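Local coordinates for protein aldehyde dehydrogenase (Trypanosoma brucei, PDB 5MYP) that probably oxidises aldehydes to carboxylic acids with NAD+ as the electron acceptor, at residues A[31-34]-A[38-41]; A[51-56]-A[168-173]; A[227-232]-A[384-389]. All coordinates share one frame; numbering follows the deposited sequence.

Near the N terminus, contact 1 closes a very short loop: the turn at 31-34, after helix 16-29, is bound by the first turns of helix 36-52. Contact 2 starts at the far end of that same helix and reaches across 111 residues to the end of helix 157-170, so helix 36-52 carries one contact towards each end, with the two centres about 18 Å apart. Contact 3 opens only after both have closed and joins strand 229-232 to helix 379-387, across the chain's centre and about 45 and 41 Å from contacts 1 and 2, centre to centre. The three follow in series, without nesting or crossing; contact 1 ties a loop to a helix, contact 2 joins helices, and contact 3 a strand to a helix.

Contact 1: residues A[31-34]-A[38-41]; sequences DANR and KRKQ
Lys38 meets the loop with the root of its side chain: its CB lies 4.0 Å from the carbonyl oxygen Ala32 O, while the chain, bent at chi2, carries NZ away. Next comes Arg39, which accounts for the polar part. With CG anti to its own carbonyl carbon (chi1 -63°) and the chain extended from CG to NE, the side chain passes Asn33 at about a right angle, Arg39 CG 3.4 Å from Asn33 OD1. Its guanidinium then serves two successive carbonyls. Arg39 NH2 donates to Arg34 O over 2.9 Å, arriving on a lone pair in the carbonyl plane, although the N-H...O angle is only 135°. NE adds weak bonds to the same oxygen and to Asn33 O. Beyond the contact, Asn33 ND2 binds the carbonyls of Leu142 and Asn146, while Arg34 reaches Ser410 of the second subunit. A Schellman motif with Asp31 as its C-prime residue ends the preceding helix. Both Arg39 and Asn33 are buried, and their N-H donors meet main-chain carbonyls: Arg39 NE and NH2 take the successive loop oxygens Asn33 O and Arg34 O, and Arg39 NH1 takes Ala143 O, so one guanidinium links the loop to a more distant part of the chain.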
loop_
_atom_site.group_PDB
_atom_site.type_symbol
_atom_site.label_atom_id
_atom_site.label_comp_id
_atom_site.label_asym_id
_atom_site.label_seq_id
_atom_site.Cartn_x
_atom_site.Cartn_y
_atom_site.Cartn_z
ATOM N N ASP A 31 18.887 16.421 -4.816
ATOM C CA ASP A 31 19.369 15.780 -3.577
ATOM C C ASP A 31 19.291 16.681 -2.333
ATOM O O ASP A 31 20.106 16.557 -1.415
ATOM C CB ASP A 31 20.793 15.227 -3.767
ATOM C CG ASP A 31 20.892 14.243 -4.925
ATOM O OD1 ASP A 31 19.920 13.502 -5.177
ATOM O OD2 ASP A 31 21.951 14.192 -5.582
ATOM N N ALA A 32 18.291 17.562 -2.293
ATOM C CA ALA A 32 18.132 18.508 -1.180
ATOM C C ALA A 32 17.898 17.837 0.175
ATOM O O ALA A 32 18.169 18.446 1.198
ATOM C CB ALA A 32 17.006 19.490 -1.468
ATOM N N ASN A 33 17.376 16.607 0.176
ATOM C CA ASN A 33 17.140 15.852 1.414
ATOM C C ASN A 33 17.632 14.398 1.322
ATOM O O ASN A 33 17.112 13.514 2.006
ATOM C CB ASN A 33 15.643 15.897 1.758
ATOM C CG ASN A 33 15.361 15.579 3.218
ATOM O OD1 ASN A 33 16.134 15.944 4.102
ATOM N ND2 ASN A 33 14.242 14.904 3.477
ATOM N N ARG A 34 18.660 14.161 0.509
ATOM C CA ARG A 34 19.168 12.811 0.270
ATOM C C ARG A 34 20.092 12.339 1.388
ATOM O O ARG A 34 19.851 11.287 1.987
ATOM C CB ARG A 34 19.895 12.762 -1.076
ATOM C CG ARG A 34 20.416 11.390 -1.490
ATOM C CD ARG A 34 21.202 11.510 -2.779
ATOM N NE ARG A 34 22.082 10.369 -3.000
ATOM C CZ ARG A 34 21.731 9.221 -3.575
ATOM N NH1 ARG A 34 20.491 9.005 -4.018
ATOM N NH2 ARG A 34 22.642 8.268 -3.713
ATOM N N LYS A 38 21.625 15.983 6.109
ATOM C CA LYS A 38 20.569 16.935 5.766
ATOM C C LYS A 38 19.227 16.562 6.411
ATOM O O LYS A 38 18.514 17.431 6.910
ATOM C CB LYS A 38 20.411 17.025 4.244
ATOM C CG LYS A 38 21.680 17.395 3.491
ATOM C CD LYS A 38 22.015 18.870 3.642
ATOM C CE LYS A 38 22.829 19.373 2.459
ATOM N NZ LYS A 38 22.933 20.857 2.445
ATOM N N ARG A 39 18.895 15.270 6.404
ATOM C CA ARG A 39 17.633 14.786 6.983
ATOM C C ARG A 39 17.574 15.021 8.491
ATOM O O ARG A 39 16.551 15.467 9.003
ATOM C CB ARG A 39 17.422 13.298 6.697
ATOM C CG ARG A 39 17.292 12.940 5.230
ATOM C CD ARG A 39 16.943 11.474 5.063
ATOM N NE ARG A 39 17.449 10.903 3.814
ATOM C CZ ARG A 39 17.302 9.629 3.454
ATOM N NH1 ARG A 39 16.635 8.770 4.225
ATOM N NH2 ARG A 39 17.813 9.207 2.303
ATOM N N LYS A 40 18.673 14.726 9.187
ATOM C CA LYS A 40 18.779 14.996 10.627
ATOM C C LYS A 40 18.715 16.489 10.944
ATOM O O LYS A 40 18.076 16.869 11.923
ATOM C CB LYS A 40 20.053 14.381 11.215
ATOM C CG LYS A 40 20.026 12.859 11.246
ATOM C CD LYS A 40 21.315 12.291 11.829
ATOM C CE LYS A 40 21.446 10.815 11.495
ATOM N NZ LYS A 40 22.655 10.175 12.081
ATOM N N GLN A 41 19.358 17.323 10.121
ATOM C CA GLN A 41 19.260 18.791 10.265
ATOM C C GLN A 41 17.803 19.272 10.198
ATOM O O GLN A 41 17.371 20.064 11.038
ATOM C CB GLN A 41 20.094 19.522 9.203
ATOM C CG GLN A 41 21.584 19.581 9.492
ATOM C CD GLN A 41 22.415 20.168 8.352
ATOM O OE1 GLN A 41 23.643 20.238 8.452
ATOM N NE2 GLN A 41 21.759 20.582 7.263
#

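Contact 2: residues A[51-56]-A[168-173]; sequences EENTDE and PKYVSS
Tyr170 OH receives and gives hydrogen bonds at the junction of helices 36-52 and 54-65. The phenol donates to Glu52 OE1 across 2.7 Å, which leaves the oxygen able to accept, and Asn53 ND2 supplies a bond to Tyr170 OH of 3.0 Å with an N-H...O angle of 155°. The two partners approach differently. The hydroxyl meets Glu52 OE1 from above the carboxylate plane, 40° out of it, whereas it lies close to the amide plane of Asn53. The amide and the phenol ring are themselves turned 85° apart, almost perpendicular. A water completes the group, donating to Asn53 OD1 at 2.8 Å and to Tyr170 OH at 3.2 Å, so both ends of the amide are linked to the phenol, one directly and one through solvent. Asn53 ND2 also binds Leu49 O in the helix behind it, which should help hold the amide orientation. Asn53 occupies the N-cap position of helix 54-65 without making a side-chain capping bond.

Outward from the hydroxyl, the carboxylate sits at the ring edge: Glu52 OE1 is 3.4 Å from Tyr170 CE2, and Glu52 CD lies in the ring plane. Glu52 reaches this position with its chain extended beyond CG. Packing behind the polar end comes from helix 36-52, where Asn48 and Leu49 touch the tyrosine, while Asn53 rests on Leu166 of helix 157-170. The nearest backbones, at Glu52 and Tyr170, remain 10.6 Å apart between CA atoms, so side chains alone span the gap. This is a surface contact away from the predicted active-site residues: a side-chain bridge from the weakly bonded end of helix 157-170 to the break between helices 36-52 and 54-65, in the helical part of the fold.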
loop_
_atom_site.group_PDB
_atom_site.type_symbol
_atom_site.label_atom_id
_atom_site.label_comp_id
_atom_site.label_asym_id
_atom_site.label_seq_id
_atom_site.Cartn_x
_atom_site.Cartn_y
_atom_site.Cartn_z
ATOM N N GLU A 51 9.288 22.893 19.852
ATOM C CA GLU A 51 9.727 23.254 21.210
ATOM C C GLU A 51 9.817 24.763 21.463
ATOM O O GLU A 51 9.375 25.237 22.509
ATOM C CB GLU A 51 11.066 22.590 21.544
ATOM C CG GLU A 51 10.974 21.083 21.705
ATOM C CD GLU A 51 12.261 20.465 22.230
ATOM O OE1 GLU A 51 13.360 20.989 21.937
ATOM O OE2 GLU A 51 12.180 19.442 22.939
ATOM N N GLU A 52 10.378 25.509 20.514
ATOM C CA GLU A 52 10.512 26.968 20.660
ATOM C C GLU A 52 9.174 27.703 20.609
ATOM O O GLU A 52 9.061 28.801 21.150
ATOM C CB GLU A 52 11.445 27.556 19.592
ATOM C CG GLU A 52 12.881 27.076 19.698
ATOM C CD GLU A 52 13.776 27.587 18.583
ATOM O OE1 GLU A 52 13.379 28.496 17.821
ATOM O OE2 GLU A 52 14.902 27.069 18.472
ATOM N N ASN A 53 8.168 27.103 19.967
ATOM C CA ASN A 53 6.866 27.746 19.778
ATOM C C ASN A 53 5.692 26.991 20.426
ATOM O O ASN A 53 4.539 27.184 20.031
ATOM C CB ASN A 53 6.626 27.952 18.280
ATOM C CG ASN A 53 7.776 28.681 17.606
ATOM O OD1 ASN A 53 7.895 29.896 17.718
ATOM N ND2 ASN A 53 8.631 27.940 16.913
ATOM N N THR A 54 5.981 26.166 21.436
ATOM C CA THR A 54 4.952 25.366 22.120
ATOM C C THR A 54 3.830 26.230 22.704
ATOM O O THR A 54 2.653 25.891 22.551
ATOM C CB THR A 54 5.568 24.454 23.215
ATOM O OG1 THR A 54 6.273 23.375 22.591
ATOM C CG2 THR A 54 4.499 23.860 24.153
ATOM N N ASP A 55 4.196 27.335 23.363
ATOM C CA ASP A 55 3.204 28.226 23.983
ATOM C C ASP A 55 2.236 28.823 22.969
ATOM O O ASP A 55 1.025 28.786 23.177
ATOM C CB ASP A 55 3.882 29.356 24.766
ATOM C CG ASP A 55 4.612 28.861 26.015
ATOM O OD1 ASP A 55 4.425 27.700 26.435
ATOM O OD2 ASP A 55 5.382 29.656 26.590
ATOM N N GLU A 56 2.777 29.362 21.878
ATOM C CA GLU A 56 1.960 29.984 20.829
ATOM C C GLU A 56 1.112 28.966 20.049
ATOM O O GLU A 56 -0.012 29.281 19.651
ATOM C CB GLU A 56 2.836 30.795 19.870
ATOM C CG GLU A 56 2.087 31.930 19.179
ATOM C CD GLU A 56 2.984 32.801 18.316
ATOM O OE1 GLU A 56 4.210 32.575 18.306
ATOM O OE2 GLU A 56 2.459 33.712 17.642
ATOM N N PRO A 168 8.710 28.151 7.425
ATOM C CA PRO A 168 9.845 28.623 6.609
ATOM C C PRO A 168 11.091 29.050 7.398
ATOM O O PRO A 168 12.197 28.975 6.873
ATOM C CB PRO A 168 9.267 29.821 5.846
ATOM C CG PRO A 168 7.807 29.583 5.828
ATOM C CD PRO A 168 7.494 28.932 7.144
ATOM N N LYS A 169 10.912 29.490 8.639
ATOM C CA LYS A 169 12.043 29.850 9.504
ATOM C C LYS A 169 12.851 28.641 9.995
ATOM O O LYS A 169 13.995 28.804 10.409
ATOM C CB LYS A 169 11.553 30.741 10.655
ATOM C CG LYS A 169 10.992 32.056 10.108
ATOM C CD LYS A 169 10.741 33.115 11.168
ATOM C CE LYS A 169 9.552 32.775 12.042
ATOM N NZ LYS A 169 9.195 33.941 12.907
ATOM N N TYR A 170 12.267 27.441 9.925
ATOM C CA TYR A 170 12.942 26.203 10.329
ATOM C C TYR A 170 13.299 25.247 9.181
ATOM O O TYR A 170 14.329 24.573 9.250
ATOM C CB TYR A 170 12.112 25.483 11.394
ATOM C CG TYR A 170 11.934 26.321 12.637
ATOM C CD1 TYR A 170 10.895 27.237 12.729
ATOM C CD2 TYR A 170 12.816 26.220 13.714
ATOM C CE1 TYR A 170 10.721 28.023 13.858
ATOM C CE2 TYR A 170 12.651 26.999 14.852
ATOM C CZ TYR A 170 11.602 27.901 14.919
ATOM O OH TYR A 170 11.415 28.675 16.044
ATOM N N VAL A 171 12.459 25.178 8.146
ATOM C CA VAL A 171 12.716 24.317 6.990
ATOM C C VAL A 171 12.447 25.074 5.699
ATOM O O VAL A 171 11.449 25.789 5.593
ATOM C CB VAL A 171 11.833 23.046 7.016
ATOM C CG1 VAL A 171 12.227 22.094 5.886
ATOM C CG2 VAL A 171 11.921 22.361 8.372
ATOM N N SER A 172 13.335 24.894 4.724
ATOM C CA SER A 172 13.225 25.547 3.422
ATOM C C SER A 172 11.890 25.267 2.729
ATOM O O SER A 172 11.356 24.167 2.849
ATOM C CB SER A 172 14.360 25.058 2.515
ATOM O OG SER A 172 14.146 25.430 1.164
ATOM N N SER A 173 11.372 26.256 2.001
ATOM C CA SER A 173 10.168 26.077 1.180
ATOM C C SER A 173 10.399 25.124 -0.005
ATOM O O SER A 173 9.444 24.542 -0.535
ATOM C CB SER A 173 9.643 27.430 0.689
ATOM O OG SER A 173 9.038 28.145 1.752
HETATM O O HOH W 1 10.027 31.503 16.763
#

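Contact 3: residues A[227-232]-A[384-389]; sequences KSPVVV and KIINSR
Ile386 packs against Pro229 and Val231 where helix 379-387 lies beside strand 229-232, a helix-on-sheet contact in the alpha/beta part of the fold. The isoleucine thus rests on two residues of a strand flanked by 264-268 and 395-398, both parallel to it. The tight part is wholly apolar. Ile386 CD1 stands 3.9 Å from Pro229 CG and also 3.9 Å from Val231 CG2, bridging positions i and i+2 of the strand, with Val230 between them and its CB pointing away from the helix. Ile386 CG1 follows at 4.0 Å from Pro229 CG, and the isoleucine crosses the proline at about a right angle. An extended chi2 (172°) carries CD1 onward from CG1 to the valine methyl. Tyr264 of the adjoining strand touches both Pro229 and Ile386 and extends the same buried patch.

At the other end of the contact the fit is looser. Lys227 CE comes no nearer than 4.4 Å to Arg389 NE, and the charged atoms stand farther apart, with Lys227 NZ 5.7 Å from Arg389 NE. The two cations turn to separate acceptors: Lys227 NZ forms a salt bridge with Asp263 and binds the carbonyls of Val361 and Glu364, while Arg389 NH2 binds Met362 O. Asp263 probably offsets part of the like-charge effect. The side chain of Lys227 is about 11 Å from that of Cys259, a predicted active-site residue. Solvent is nearer on the helix side, where Asn387 and Ser388 are exposed and the chain leaves the helix. There Ser388 OG turns back to donate to Lys384 O at 2.7 Å, and Arg389 NH1 reaches Ile385 O at 2.8 Å with that oxygen in the guanidinium plane and an N-H...O angle of 154°.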
loop_
_atom_site.group_PDB
_atom_site.type_symbol
_atom_site.label_atom_id
_atom_site.label_comp_id
_atom_site.label_asym_id
_atom_site.label_seq_id
_atom_site.Cartn_x
_atom_site.Cartn_y
_atom_site.Cartn_z
ATOM N N LYS A 227 -17.055 4.015 13.362
ATOM C CA LYS A 227 -17.632 3.947 14.691
ATOM C C LYS A 227 -16.850 2.941 15.521
ATOM O O LYS A 227 -17.132 1.744 15.469
ATOM C CB LYS A 227 -19.103 3.543 14.601
ATOM C CG LYS A 227 -19.972 4.527 13.829
ATOM C CD LYS A 227 -21.393 4.019 13.651
ATOM C CE LYS A 227 -22.184 4.006 14.954
ATOM N NZ LYS A 227 -22.490 5.369 15.471
ATOM N N SER A 228 -15.863 3.432 16.271
ATOM C CA SER A 228 -15.048 2.572 17.141
ATOM C C SER A 228 -15.879 2.083 18.332
ATOM O O SER A 228 -16.263 2.894 19.182
ATOM C CB SER A 228 -13.807 3.308 17.654
ATOM O OG SER A 228 -12.957 3.709 16.586
ATOM N N PRO A 229 -16.171 0.767 18.394
ATOM C CA PRO A 229 -16.986 0.255 19.493
ATOM C C PRO A 229 -16.178 0.005 20.762
ATOM O O PRO A 229 -14.979 -0.279 20.689
ATOM C CB PRO A 229 -17.514 -1.069 18.946
ATOM C CG PRO A 229 -16.470 -1.529 17.998
ATOM C CD PRO A 229 -15.751 -0.315 17.484
ATOM N N VAL A 230 -16.846 0.124 21.910
ATOM C CA VAL A 230 -16.298 -0.303 23.193
ATOM C C VAL A 230 -17.145 -1.467 23.688
ATOM O O VAL A 230 -18.333 -1.301 23.972
ATOM C CB VAL A 230 -16.317 0.817 24.253
ATOM C CG1 VAL A 230 -15.692 0.328 25.560
ATOM C CG2 VAL A 230 -15.587 2.051 23.754
ATOM N N VAL A 231 -16.531 -2.643 23.781
ATOM C CA VAL A 231 -17.187 -3.826 24.319
ATOM C C VAL A 231 -16.826 -3.927 25.803
ATOM O O VAL A 231 -15.651 -3.873 26.157
ATOM C CB VAL A 231 -16.757 -5.099 23.566
ATOM C CG1 VAL A 231 -17.422 -6.339 24.156
ATOM C CG2 VAL A 231 -17.080 -4.963 22.082
ATOM N N VAL A 232 -17.839 -4.049 26.663
ATOM C CA VAL A 232 -17.631 -4.219 28.104
ATOM C C VAL A 232 -18.372 -5.480 28.532
ATOM O O VAL A 232 -19.594 -5.548 28.407
ATOM C CB VAL A 232 -18.143 -3.001 28.902
ATOM C CG1 VAL A 232 -17.899 -3.185 30.400
ATOM C CG2 VAL A 232 -17.490 -1.718 28.395
ATOM N N LYS A 384 -22.978 -9.277 15.535
ATOM C CA LYS A 384 -24.032 -8.733 14.673
ATOM C C LYS A 384 -24.015 -7.203 14.625
ATOM O O LYS A 384 -24.225 -6.613 13.564
ATOM C CB LYS A 384 -25.407 -9.215 15.138
ATOM C CG LYS A 384 -26.576 -8.661 14.338
ATOM C CD LYS A 384 -27.757 -9.623 14.362
ATOM C CE LYS A 384 -29.079 -8.892 14.188
ATOM N NZ LYS A 384 -29.054 -7.946 13.039
ATOM N N ILE A 385 -23.766 -6.575 15.772
ATOM C CA ILE A 385 -23.666 -5.112 15.862
ATOM C C ILE A 385 -22.407 -4.615 15.140
ATOM O O ILE A 385 -22.494 -3.733 14.286
ATOM C CB ILE A 385 -23.672 -4.636 17.339
ATOM C CG1 ILE A 385 -25.039 -4.921 17.984
ATOM C CG2 ILE A 385 -23.339 -3.146 17.455
ATOM C CD1 ILE A 385 -25.000 -5.002 19.496
ATOM N N ILE A 386 -21.259 -5.201 15.471
ATOM C CA ILE A 386 -19.962 -4.717 14.972
ATOM C C ILE A 386 -19.713 -5.095 13.500
ATOM O O ILE A 386 -19.314 -4.240 12.704
ATOM C CB ILE A 386 -18.795 -5.194 15.877
ATOM C CG1 ILE A 386 -18.964 -4.613 17.291
ATOM C CG2 ILE A 386 -17.440 -4.790 15.288
ATOM C CD1 ILE A 386 -17.994 -5.157 18.323
ATOM N N ASN A 387 -19.949 -6.358 13.144
ATOM C CA ASN A 387 -19.641 -6.853 11.788
ATOM C C ASN A 387 -20.644 -6.428 10.708
ATOM O O ASN A 387 -20.351 -6.571 9.524
ATOM C CB ASN A 387 -19.461 -8.379 11.774
ATOM C CG ASN A 387 -18.321 -8.843 12.668
ATOM O OD1 ASN A 387 -17.514 -8.043 13.139
ATOM N ND2 ASN A 387 -18.248 -10.143 12.900
ATOM N N SER A 388 -21.806 -5.901 11.100
ATOM C CA SER A 388 -22.741 -5.295 10.139
ATOM C C SER A 388 -22.378 -3.851 9.773
ATOM O O SER A 388 -23.004 -3.267 8.893
ATOM C CB SER A 388 -24.171 -5.336 10.677
ATOM O OG SER A 388 -24.312 -4.515 11.827
ATOM N N ARG A 389 -21.391 -3.274 10.458
ATOM C CA ARG A 389 -20.963 -1.896 10.219
ATOM C C ARG A 389 -19.564 -1.877 9.618
ATOM O O ARG A 389 -18.883 -2.901 9.583
ATOM C CB ARG A 389 -21.023 -1.109 11.529
ATOM C CG ARG A 389 -22.454 -0.898 11.999
ATOM C CD ARG A 389 -22.555 -0.266 13.380
ATOM N NE ARG A 389 -23.936 0.142 13.648
ATOM C CZ ARG A 389 -24.930 -0.673 14.018
ATOM N NH1 ARG A 389 -24.739 -1.985 14.204
ATOM N NH2 ARG A 389 -26.145 -0.160 14.212
#